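PDB 5H9N: lipocalin AI-4 from Rhodnius prolixus, which binds cysteinyl leukotrienes such as leukotriene C4 in the barrel of a salivary lipocalin, probably sequestering these host mediators while the insect feeds on blood. Local coordinates for residues W31-S36 with R44-Q49; T4-G9 with S70-N75. The protein carries 1 engineered substitution. All coordinates share one frame; numbering follows the deposited sequence.

Contact 1 (W31-S36 with R44-Q49). With LTX ((5~{S},6~{R},7~{E},9~{E},11~{Z},14~{Z})-6-[(2~{R})-2-[[(4~{S})-4-azanyl-5-oxidanyl-5-oxidanylidene-pentanoyl]amino]-3-( 2-hydroxy-2-oxoethylamino)-3-oxidanylidene-propyl]sulfanyl-5-oxidanyl-icosa-7,9,11,14-tetraenoic acid), chain B.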
ATOM      1  N   TRP A  31       1.646   2.749  10.166  1.00 10.83           N
ATOM      2  CA  TRP A  31       1.376   3.607   9.020  1.00  9.94           C
ATOM      3  C   TRP A  31      -0.143   3.809   8.903  1.00 10.54           C
ATOM      4  O   TRP A  31      -0.874   2.820   8.847  1.00 11.91           O
ATOM      5  CB  TRP A  31       1.884   2.976   7.731  1.00 10.71           C
ATOM      6  CG  TRP A  31       3.369   3.005   7.490  1.00 10.25           C
ATOM      7  CD1 TRP A  31       4.238   1.960   7.593  1.00 11.62           C
ATOM      8  CD2 TRP A  31       4.140   4.133   7.065  1.00  9.99           C
ATOM      9  NE1 TRP A  31       5.511   2.364   7.252  1.00 12.32           N
ATOM     10  CE2 TRP A  31       5.474   3.696   6.923  1.00 11.44           C
ATOM     11  CE3 TRP A  31       3.826   5.470   6.780  1.00 10.66           C
ATOM     12  CZ2 TRP A  31       6.498   4.554   6.522  1.00 12.86           C
ATOM     13  CZ3 TRP A  31       4.837   6.313   6.382  1.00 10.60           C
ATOM     14  CH2 TRP A  31       6.154   5.854   6.241  1.00 10.75           C
ATOM     15  N   TYR A  32      -0.612   5.055   8.810  1.00  8.55           N
ATOM     16  CA  TYR A  32      -2.032   5.348   8.599  1.00  7.49           C
ATOM     17  C   TYR A  32      -2.285   5.558   7.125  1.00  8.02           C
ATOM     18  O   TYR A  32      -1.563   6.309   6.470  1.00  7.46           O
ATOM     19  CB  TYR A  32      -2.456   6.593   9.389  1.00  9.39           C
ATOM     20  CG  TYR A  32      -2.335   6.419  10.877  1.00  9.60           C
ATOM     21  CD1 TYR A  32      -1.123   6.640  11.517  1.00 12.99           C
ATOM     22  CD2 TYR A  32      -3.422   6.008  11.643  1.00 11.73           C
ATOM     23  CE1 TYR A  32      -0.990   6.462  12.883  1.00 15.98           C
ATOM     24  CE2 TYR A  32      -3.302   5.834  13.014  1.00 11.63           C
ATOM     25  CZ  TYR A  32      -2.083   6.061  13.616  1.00 12.78           C
ATOM     26  OH  TYR A  32      -1.931   5.891  14.975  1.00 17.44           O
ATOM     27  N   LEU A  33      -3.326   4.915   6.600  1.00  7.46           N
ATOM     28  CA  LEU A  33      -3.701   5.096   5.211  1.00  7.39           C
ATOM     29  C   LEU A  33      -4.576   6.348   5.114  1.00  7.23           C
ATOM     30  O   LEU A  33      -5.773   6.307   5.418  1.00  8.00           O
ATOM     31  CB  LEU A  33      -4.429   3.844   4.700  1.00  7.47           C
ATOM     32  CG  LEU A  33      -4.959   3.887   3.265  1.00  8.02           C
ATOM     33  CD1 LEU A  33      -3.915   4.415   2.303  1.00  9.27           C
ATOM     34  CD2 LEU A  33      -5.451   2.501   2.828  1.00 10.55           C
ATOM     35  N   THR A  34      -3.996   7.477   4.741  1.00  6.73           N
ATOM     36  CA  THR A  34      -4.733   8.736   4.825  1.00  7.70           C
ATOM     37  C   THR A  34      -5.396   9.172   3.515  1.00  7.17           C
ATOM     38  O   THR A  34      -6.361   9.914   3.547  1.00  7.22           O
ATOM     39  CB  THR A  34      -3.821   9.873   5.330  1.00  6.84           C
ATOM     40  OG1 THR A  34      -2.699  10.036   4.452  1.00  8.86           O
ATOM     41  CG2 THR A  34      -3.292   9.582   6.708  1.00  8.96           C
ATOM     42  N   HIS A  35      -4.863   8.754   2.373  1.00  7.12           N
ATOM     43  CA  HIS A  35      -5.372   9.165   1.068  1.00  6.63           C
ATOM     44  C   HIS A  35      -5.216   8.037   0.072  1.00  6.91           C
ATOM     45  O   HIS A  35      -4.311   7.210   0.223  1.00  7.84           O
ATOM     46  CB  HIS A  35      -4.631  10.383   0.501  1.00  8.40           C
ATOM     47  CG  HIS A  35      -4.699  11.608   1.353  1.00  8.74           C
ATOM     48  ND1 HIS A  35      -4.041  11.709   2.555  1.00  9.80           N
ATOM     49  CD2 HIS A  35      -5.307  12.800   1.150  1.00 11.25           C
ATOM     50  CE1 HIS A  35      -4.266  12.903   3.075  1.00 12.46           C
ATOM     51  NE2 HIS A  35      -5.036  13.580   2.245  1.00 12.04           N
ATOM     52  N   SER A  36      -6.021   8.021  -0.980  1.00  8.52           N
ATOM     53  CA  SER A  36      -5.832   7.044  -2.052  1.00  9.18           C
ATOM     54  C   SER A  36      -6.432   7.597  -3.345  1.00  9.30           C
ATOM     55  O   SER A  36      -7.292   8.494  -3.315  1.00  9.74           O
ATOM     56  CB  SER A  36      -6.442   5.693  -1.670  1.00  8.37           C
ATOM     57  OG  SER A  36      -7.830   5.810  -1.419  1.00  9.91           O
ATOM     58  N   ARG A  44     -12.756   5.495   5.998  1.00  8.84           N
ATOM     59  CA  ARG A  44     -12.307   4.892   7.248  1.00  9.19           C
ATOM     60  C   ARG A  44     -10.862   5.285   7.503  1.00  8.69           C
ATOM     61  O   ARG A  44     -10.192   5.830   6.614  1.00  8.51           O
ATOM     62  CB  ARG A  44     -12.432   3.369   7.185  1.00 11.65           C
ATOM     63  CG  ARG A  44     -13.865   2.843   7.075  1.00 12.27           C
ATOM     64  CD  ARG A  44     -13.886   1.338   6.806  1.00 16.56           C
ATOM     65  NE  ARG A  44     -13.257   1.038   5.520  1.00 21.43           N
ATOM     66  CZ  ARG A  44     -12.066   0.461   5.367  1.00 19.54           C
ATOM     67  NH1 ARG A  44     -11.375   0.063   6.425  1.00 21.18           N
ATOM     68  NH2 ARG A  44     -11.582   0.259   4.148  1.00 23.43           N
ATOM     69  N   CYS A  45     -10.383   5.009   8.712  1.00  8.91           N
ATOM     70  CA  CYS A  45      -8.978   5.203   9.040  1.00  8.44           C
ATOM     71  C   CYS A  45      -8.326   3.873   9.367  1.00  9.71           C
ATOM     72  O   CYS A  45      -8.449   3.355  10.488  1.00 10.85           O
ATOM     73  CB  CYS A  45      -8.811   6.170  10.212  1.00  9.96           C
ATOM     74  SG  CYS A  45      -7.089   6.575  10.483  1.00 10.35           S
ATOM     75  N   GLU A  46      -7.633   3.324   8.383  1.00  9.05           N
ATOM     76  CA  GLU A  46      -6.898   2.080   8.567  1.00  9.17           C
ATOM     77  C   GLU A  46      -5.498   2.348   9.085  1.00  8.96           C
ATOM     78  O   GLU A  46      -4.729   3.081   8.460  1.00  9.25           O
ATOM     79  CB  GLU A  46      -6.820   1.305   7.248  1.00 10.84           C
ATOM     80  CG  GLU A  46      -8.158   0.803   6.754  1.00 12.22           C
ATOM     81  CD  GLU A  46      -8.047  -0.099   5.532  1.00 12.00           C
ATOM     82  OE1 GLU A  46      -7.018  -0.063   4.826  1.00 12.28           O
ATOM     83  OE2 GLU A  46      -9.018  -0.843   5.295  1.00 14.43           O
ATOM     84  N   LYS A  47      -5.188   1.754  10.231  1.00  8.89           N
ATOM     85  CA  LYS A  47      -3.855   1.787  10.819  1.00  9.71           C
ATOM     86  C   LYS A  47      -3.171   0.465  10.531  1.00 10.32           C
ATOM     87  O   LYS A  47      -3.619  -0.583  11.003  1.00 11.21           O
ATOM     88  CB  LYS A  47      -3.916   2.029  12.327  1.00 12.28           C
ATOM     89  CG  LYS A  47      -2.535   2.095  12.974  1.00 15.18           C
ATOM     90  CD  LYS A  47      -2.614   2.320  14.481  1.00 20.06           C
ATOM     91  CE  LYS A  47      -3.168   1.096  15.197  1.00 22.48           C
ATOM     92  NZ  LYS A  47      -3.044   1.212  16.677  1.00 24.16           N
ATOM     93  N   TYR A  48      -2.096   0.511   9.749  1.00 10.33           N
ATOM     94  CA  TYR A  48      -1.311  -0.671   9.405  1.00 10.14           C
ATOM     95  C   TYR A  48      -0.181  -0.827  10.412  1.00 12.17           C
ATOM     96  O   TYR A  48       0.710   0.024  10.505  1.00 12.21           O
ATOM     97  CB  TYR A  48      -0.774  -0.562   7.973  1.00 11.57           C
ATOM     98  CG  TYR A  48      -1.833  -0.767   6.926  1.00  9.87           C
ATOM     99  CD1 TYR A  48      -2.836   0.176   6.735  1.00 11.64           C
ATOM    100  CD2 TYR A  48      -1.849  -1.914   6.134  1.00 12.01           C
ATOM    101  CE1 TYR A  48      -3.828  -0.019   5.768  1.00 12.19           C
ATOM    102  CE2 TYR A  48      -2.826  -2.111   5.177  1.00 11.96           C
ATOM    103  CZ  TYR A  48      -3.818  -1.172   5.004  1.00 11.15           C
ATOM    104  OH  TYR A  48      -4.783  -1.379   4.052  1.00 11.97           O
ATOM    105  N   GLN A  49      -0.227  -1.922  11.160  1.00 12.61           N
ATOM    106  CA  GLN A  49       0.771  -2.229  12.168  1.00 12.62           C
ATOM    107  C   GLN A  49       1.762  -3.205  11.578  1.00 12.04           C
ATOM    108  O   GLN A  49       1.359  -4.232  11.035  1.00 14.53           O
ATOM    109  CB  GLN A  49       0.099  -2.812  13.397  1.00 13.15           C
ATOM    110  CG  GLN A  49      -0.917  -1.858  13.998  1.00 18.11           C
ATOM    111  CD  GLN A  49      -1.690  -2.454  15.148  1.00 23.64           C
ATOM    112  OE1 GLN A  49      -2.920  -2.476  15.140  1.00 22.62           O
ATOM    113  NE2 GLN A  49      -0.976  -2.933  16.146  1.00 23.38           N
TER
HETATM  114  O2  LTX B 201      -5.904  -1.597  -3.512  1.00 13.54           O
HETATM  115  C1  LTX B 201      -6.987  -0.972  -3.429  1.00 14.25           C
HETATM  116  O1  LTX B 201      -7.174  -0.049  -2.599  1.00 13.07           O
HETATM  117  C2  LTX B 201      -8.103  -1.337  -4.379  1.00 15.11           C
HETATM  118  C3  LTX B 201      -9.188  -2.095  -3.621  1.00 21.41           C
HETATM  119  C4  LTX B 201      -8.569  -3.161  -2.720  1.00 26.32           C
HETATM  120  C5  LTX B 201      -9.640  -4.094  -2.171  1.00 31.46           C
HETATM  121  O3  LTX B 201     -10.446  -3.415  -1.198  1.00 33.97           O
HETATM  122  C6  LTX B 201      -9.035  -5.347  -1.545  1.00 25.02           C
HETATM  123  C7  LTX B 201      -8.181  -5.003  -0.331  1.00 25.78           C
HETATM  124  C8  LTX B 201      -6.854  -5.209  -0.299  1.00 22.08           C
HETATM  125  C9  LTX B 201      -6.082  -4.878   0.910  1.00 16.13           C
HETATM  126  C10 LTX B 201      -4.812  -5.256   1.117  1.00 15.24           C
HETATM  127  C11 LTX B 201      -4.129  -4.891   2.362  1.00 15.15           C
HETATM  128  C12 LTX B 201      -2.863  -5.168   2.699  1.00 14.73           C
HETATM  129  C13 LTX B 201      -1.871  -5.930   1.838  1.00 19.44           C
HETATM  130  C14 LTX B 201      -1.263  -5.046   0.767  1.00 16.07           C
HETATM  131  C15 LTX B 201      -0.319  -4.142   1.001  1.00 20.60           C
HETATM  132  C16 LTX B 201       0.259  -3.914   2.378  1.00 27.43           C
HETATM  133  C17 LTX B 201       0.592  -2.437   2.564  1.00 24.70           C
HETATM  134  C18 LTX B 201       1.367  -2.242   3.861  1.00 27.75           C
HETATM  135  C19 LTX B 201       1.464  -0.776   4.254  1.00 27.99           C
HETATM  136  C20 LTX B 201       2.272  -0.612   5.527  1.00 21.29           C
HETATM  137  O32 LTX B 201     -10.402  -5.315   4.794  1.00 21.11           O
HETATM  138  C21 LTX B 201     -10.248  -5.753   3.638  1.00 23.51           C
HETATM  139  O31 LTX B 201      -9.830  -5.058   2.689  1.00 25.01           O
HETATM  140  CA3 LTX B 201     -10.591  -7.196   3.378  1.00 24.38           C
HETATM  141  N3  LTX B 201     -10.305  -7.540   1.994  1.00 25.59           N
HETATM  142  C22 LTX B 201     -10.762  -8.639   1.401  1.00 25.88           C
HETATM  143  O33 LTX B 201     -11.468  -9.433   1.996  1.00 34.64           O
HETATM  144  CA2 LTX B 201     -10.400  -8.910  -0.033  1.00 25.08           C
HETATM  145  CB2 LTX B 201      -9.487  -7.838  -0.627  1.00 27.27           C
HETATM  146  SG2 LTX B 201     -10.393  -6.411  -1.124  1.00 30.21           S
HETATM  147  N2  LTX B 201     -11.594  -9.102  -0.829  1.00 25.27           N
HETATM  148  CD1 LTX B 201     -11.730 -10.144  -1.637  1.00 32.76           C
HETATM  149  OE1 LTX B 201     -10.783 -10.794  -2.056  1.00 27.80           O
HETATM  150  CG1 LTX B 201     -13.159 -10.461  -2.013  1.00 42.31           C
HETATM  151  CB1 LTX B 201     -13.224 -11.435  -3.178  1.00 51.91           C
HETATM  152  CA1 LTX B 201     -14.591 -11.340  -3.851  1.00 65.42           C
HETATM  153  N1  LTX B 201     -14.906  -9.923  -4.126  1.00 64.49           N
HETATM  154  C23 LTX B 201     -15.658 -11.917  -2.970  1.00 73.19           C
HETATM  155  O11 LTX B 201     -16.633 -11.194  -2.664  1.00 75.27           O
HETATM  156  O12 LTX B 201     -15.535 -13.099  -2.583  1.00 76.04           O
HETATM  157  O   HOH W   1      -7.817   4.593   5.842  1.00  8.28           O

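Contact 2 (T4-G9 with S70-N75)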
ATOM      1  N   THR A   4       5.678 -16.069  -9.226  1.00 23.46           N
ATOM      2  CA  THR A   4       6.976 -15.447  -9.482  1.00 20.98           C
ATOM      3  C   THR A   4       6.888 -14.049 -10.087  1.00 26.62           C
ATOM      4  O   THR A   4       7.905 -13.386 -10.282  1.00 24.15           O
ATOM      5  CB  THR A   4       7.817 -16.329 -10.408  1.00 24.59           C
ATOM      6  OG1 THR A   4       7.052 -16.659 -11.577  1.00 25.77           O
ATOM      7  CG2 THR A   4       8.209 -17.608  -9.688  1.00 25.13           C
ATOM      8  N   SER A   5       5.677 -13.603 -10.392  1.00 19.76           N
ATOM      9  CA  SER A   5       5.484 -12.238 -10.859  1.00 16.61           C
ATOM     10  C   SER A   5       4.099 -11.769 -10.463  1.00 15.05           C
ATOM     11  O   SER A   5       3.234 -12.579 -10.118  1.00 20.24           O
ATOM     12  CB  SER A   5       5.699 -12.125 -12.378  1.00 20.82           C
ATOM     13  OG  SER A   5       4.857 -12.997 -13.109  1.00 23.06           O
ATOM     14  N   ILE A   6       3.896 -10.459 -10.482  1.00 14.04           N
ATOM     15  CA  ILE A   6       2.619  -9.890 -10.113  1.00 13.21           C
ATOM     16  C   ILE A   6       1.536 -10.295 -11.119  1.00 13.49           C
ATOM     17  O   ILE A   6       1.835 -10.675 -12.244  1.00 14.20           O
ATOM     18  CB  ILE A   6       2.733  -8.366 -10.003  1.00 12.99           C
ATOM     19  CG1 ILE A   6       3.104  -7.742 -11.356  1.00 14.86           C
ATOM     20  CG2 ILE A   6       3.735  -8.003  -8.885  1.00 13.93           C
ATOM     21  CD1 ILE A   6       3.290  -6.241 -11.305  1.00 16.11           C
ATOM     22  N   PRO A   7       0.261 -10.215 -10.709  1.00 13.12           N
ATOM     23  CA  PRO A   7      -0.801 -10.667 -11.619  1.00 13.59           C
ATOM     24  C   PRO A   7      -0.842  -9.868 -12.918  1.00 13.48           C
ATOM     25  O   PRO A   7      -0.569  -8.664 -12.924  1.00 12.75           O
ATOM     26  CB  PRO A   7      -2.082 -10.433 -10.806  1.00 15.17           C
ATOM     27  CG  PRO A   7      -1.646 -10.454  -9.388  1.00 15.89           C
ATOM     28  CD  PRO A   7      -0.279  -9.833  -9.390  1.00 13.23           C
ATOM     29  N   THR A   8      -1.171 -10.549 -14.006  1.00 15.02           N
ATOM     30  CA  THR A   8      -1.361  -9.891 -15.286  1.00 14.46           C
ATOM     31  C   THR A   8      -2.409  -8.796 -15.150  1.00 14.22           C
ATOM     32  O   THR A   8      -3.492  -9.024 -14.602  1.00 17.66           O
ATOM     33  CB  THR A   8      -1.783 -10.891 -16.348  1.00 17.12           C
ATOM     34  OG1 THR A   8      -0.833 -11.960 -16.370  1.00 16.61           O
ATOM     35  CG2 THR A   8      -1.846 -10.233 -17.719  1.00 19.19           C
ATOM     36  N   GLY A   9      -2.085  -7.605 -15.627  1.00 14.23           N
ATOM     37  CA  GLY A   9      -2.969  -6.470 -15.446  1.00 15.53           C
ATOM     38  C   GLY A   9      -2.445  -5.481 -14.419  1.00 17.16           C
ATOM     39  O   GLY A   9      -2.781  -4.299 -14.454  1.00 20.35           O
ATOM     40  N   SER A  70       6.097 -11.465   1.375  1.00 13.16           N
ATOM     41  CA  SER A  70       7.297 -12.032   0.790  1.00 14.19           C
ATOM     42  C   SER A  70       7.642 -11.231  -0.457  1.00 12.63           C
ATOM     43  O   SER A  70       6.767 -10.640  -1.091  1.00 12.39           O
ATOM     44  CB  SER A  70       7.101 -13.511   0.455  1.00 20.18           C
ATOM     45  OG  SER A  70       5.973 -13.693  -0.376  1.00 19.77           O
ATOM     46  N   THR A  71       8.917 -11.185  -0.811  1.00 13.36           N
ATOM     47  CA  THR A  71       9.308 -10.506  -2.039  1.00 13.51           C
ATOM     48  C   THR A  71       8.830 -11.287  -3.258  1.00 12.41           C
ATOM     49  O   THR A  71       8.708 -12.507  -3.227  1.00 14.47           O
ATOM     50  CB  THR A  71      10.825 -10.316  -2.131  1.00 15.11           C
ATOM     51  OG1 THR A  71      11.469 -11.583  -1.958  1.00 21.79           O
ATOM     52  CG2 THR A  71      11.309  -9.361  -1.072  1.00 18.91           C
ATOM     53  N   VAL A  72       8.551 -10.568  -4.339  1.00 12.74           N
ATOM     54  CA  VAL A  72       8.164 -11.170  -5.603  1.00 12.61           C
ATOM     55  C   VAL A  72       9.416 -11.279  -6.457  1.00 13.77           C
ATOM     56  O   VAL A  72      10.008 -10.259  -6.837  1.00 15.15           O
ATOM     57  CB  VAL A  72       7.096 -10.341  -6.327  1.00 11.39           C
ATOM     58  CG1 VAL A  72       6.731 -10.979  -7.640  1.00 16.13           C
ATOM     59  CG2 VAL A  72       5.852 -10.189  -5.453  1.00 12.71           C
ATOM     60  N   SER A  73       9.821 -12.510  -6.740  1.00 16.68           N
ATOM     61  CA  SER A  73      11.079 -12.782  -7.415  1.00 18.09           C
ATOM     62  C   SER A  73      11.286 -12.013  -8.729  1.00 19.73           C
ATOM     63  O   SER A  73      12.378 -11.516  -9.005  1.00 21.17           O
ATOM     64  CB  SER A  73      11.184 -14.286  -7.674  1.00 20.85           C
ATOM     65  OG  SER A  73      12.368 -14.596  -8.385  1.00 35.10           O
ATOM     66  N   GLY A  74      10.238 -11.910  -9.534  1.00 14.05           N
ATOM     67  CA  GLY A  74      10.379 -11.374 -10.877  1.00 13.39           C
ATOM     68  C   GLY A  74      10.160  -9.884 -11.022  1.00 11.20           C
ATOM     69  O   GLY A  74      10.379  -9.353 -12.100  1.00 12.38           O
ATOM     70  N   ASN A  75       9.717  -9.217  -9.956  1.00 10.54           N
ATOM     71  CA  ASN A  75       9.369  -7.795 -10.013  1.00 10.47           C
ATOM     72  C   ASN A  75      10.020  -7.027  -8.881  1.00 11.11           C
ATOM     73  O   ASN A  75       9.537  -7.040  -7.739  1.00 11.43           O
ATOM     74  CB  ASN A  75       7.848  -7.575  -9.947  1.00 10.63           C
ATOM     75  CG  ASN A  75       7.105  -8.240 -11.086  1.00 13.52           C
ATOM     76  OD1 ASN A  75       6.479  -9.291 -10.905  1.00 14.50           O
ATOM     77  ND2 ASN A  75       7.161  -7.634 -12.272  1.00 13.47           N
TER

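Contact 1 (W31-S36 with R44-Q49)
The antiparallel hairpin of strands 30-36 and 46-51 forms part of the lipocalin barrel wall, and W31 pairs with Y48 where that wall meets leukotriene C4. Two backbone bonds join this pair, W31 N to Y48 O (2.9 Å) and Y48 N to W31 O. L33 N adds a third, nearly straight at 173°, to E46 O. Beyond it a water donates to L33 O and R44 O and accepts from E46 N, bridging the strands.

On the ligand side, the terminal carbon C20 of the lipid tail lies 3.8 Å from W31 CD1 and also touches Y48 CB, while C12 comes in the plane of the Y48 ring at its edge. L33 packs CB 4.1 Å from Y48 CE1 and, with CG anti to the backbone N (chi1 177°), sends CD2 beside E46 OE1 (3.6 Å). Y48 OH donates to E46 OE1 (2.7 Å) on the syn side but tilted 32° out of the carboxylate plane, and also bonds R110. R44 brings NH1 and NH2 end-on to E46 OE2, so both carboxylate oxygens are engaged, which probably favours the charged form of E46.

On the other face, K47 lays its aliphatic chain over the Y32 ring in a CH-pi contact, CG 4.2 Å from the centroid. C45 SG, disulfide-bonded to C155, meets the same ring at its edge, 3.9 Å from CD2.

Contact 2 (T4-G9 with S70-N75)
N75 reaches across to the N-terminal segment, which has no regular helix or strand, with its amide oxygen, and OD1 accepts the backbone N-H of I6 at 2.9 Å. The bond is fairly straight at the hydrogen, although the donor stands 34° out of the carbonyl plane of the N75 amide. With CG anti to its own carbonyl carbon (chi1 -60°), the N75 side chain is directed at the 4-9 segment. The same oxygen is closely packed by carbon: S5 CA lies 3.1 Å from OD1, S5 CB rests against it, and I6 CG2 approaches to 3.6 Å.

A second, weaker link runs the other way, from G74 N to T4 O at 2.9 Å, where the angle at the hydrogen falls to 127°. Both links draw on the type I beta turn V72-N75, in the connection between strand 63-71 and its antiparallel neighbour 78-85 in the lipocalin barrel. N75 N closes the turn with a weak bond to V72 O, while the side chain of the same residue, through OD1, accepts from I6 N.

Beneath the polar pairs V72 supplies the apolar part. Its CG1 branch comes 3.7 Å from S5 CA and also lies near T4 O, while I6 CG2 meets it more loosely at 4.4 Å. I6 and V72 both pack on F78 and Y94, side chains of the strands 78-85 and 90-100.

From the N terminus, the chain enters contact 2 at once through 4-9, then passes helix 23-26 and forms strand 30-36, the first half of contact 1. A seven-residue connection with neither helix nor strand leads to 44-49, closing contact 1 as a local hairpin. Strand 55-60 follows, and 70-75, starting on strand 63-71, returns to the N-terminal segment, so contact 2 closes a far longer loop in which contact 1 is nested. The two reach the same curled sheet on opposite sides of the chain's centre, their centres 24 Å apart: contact 1 joins neighbouring wall strands beside the lipid tail, while contact 2 fastens the N-terminal segment to a surface turn.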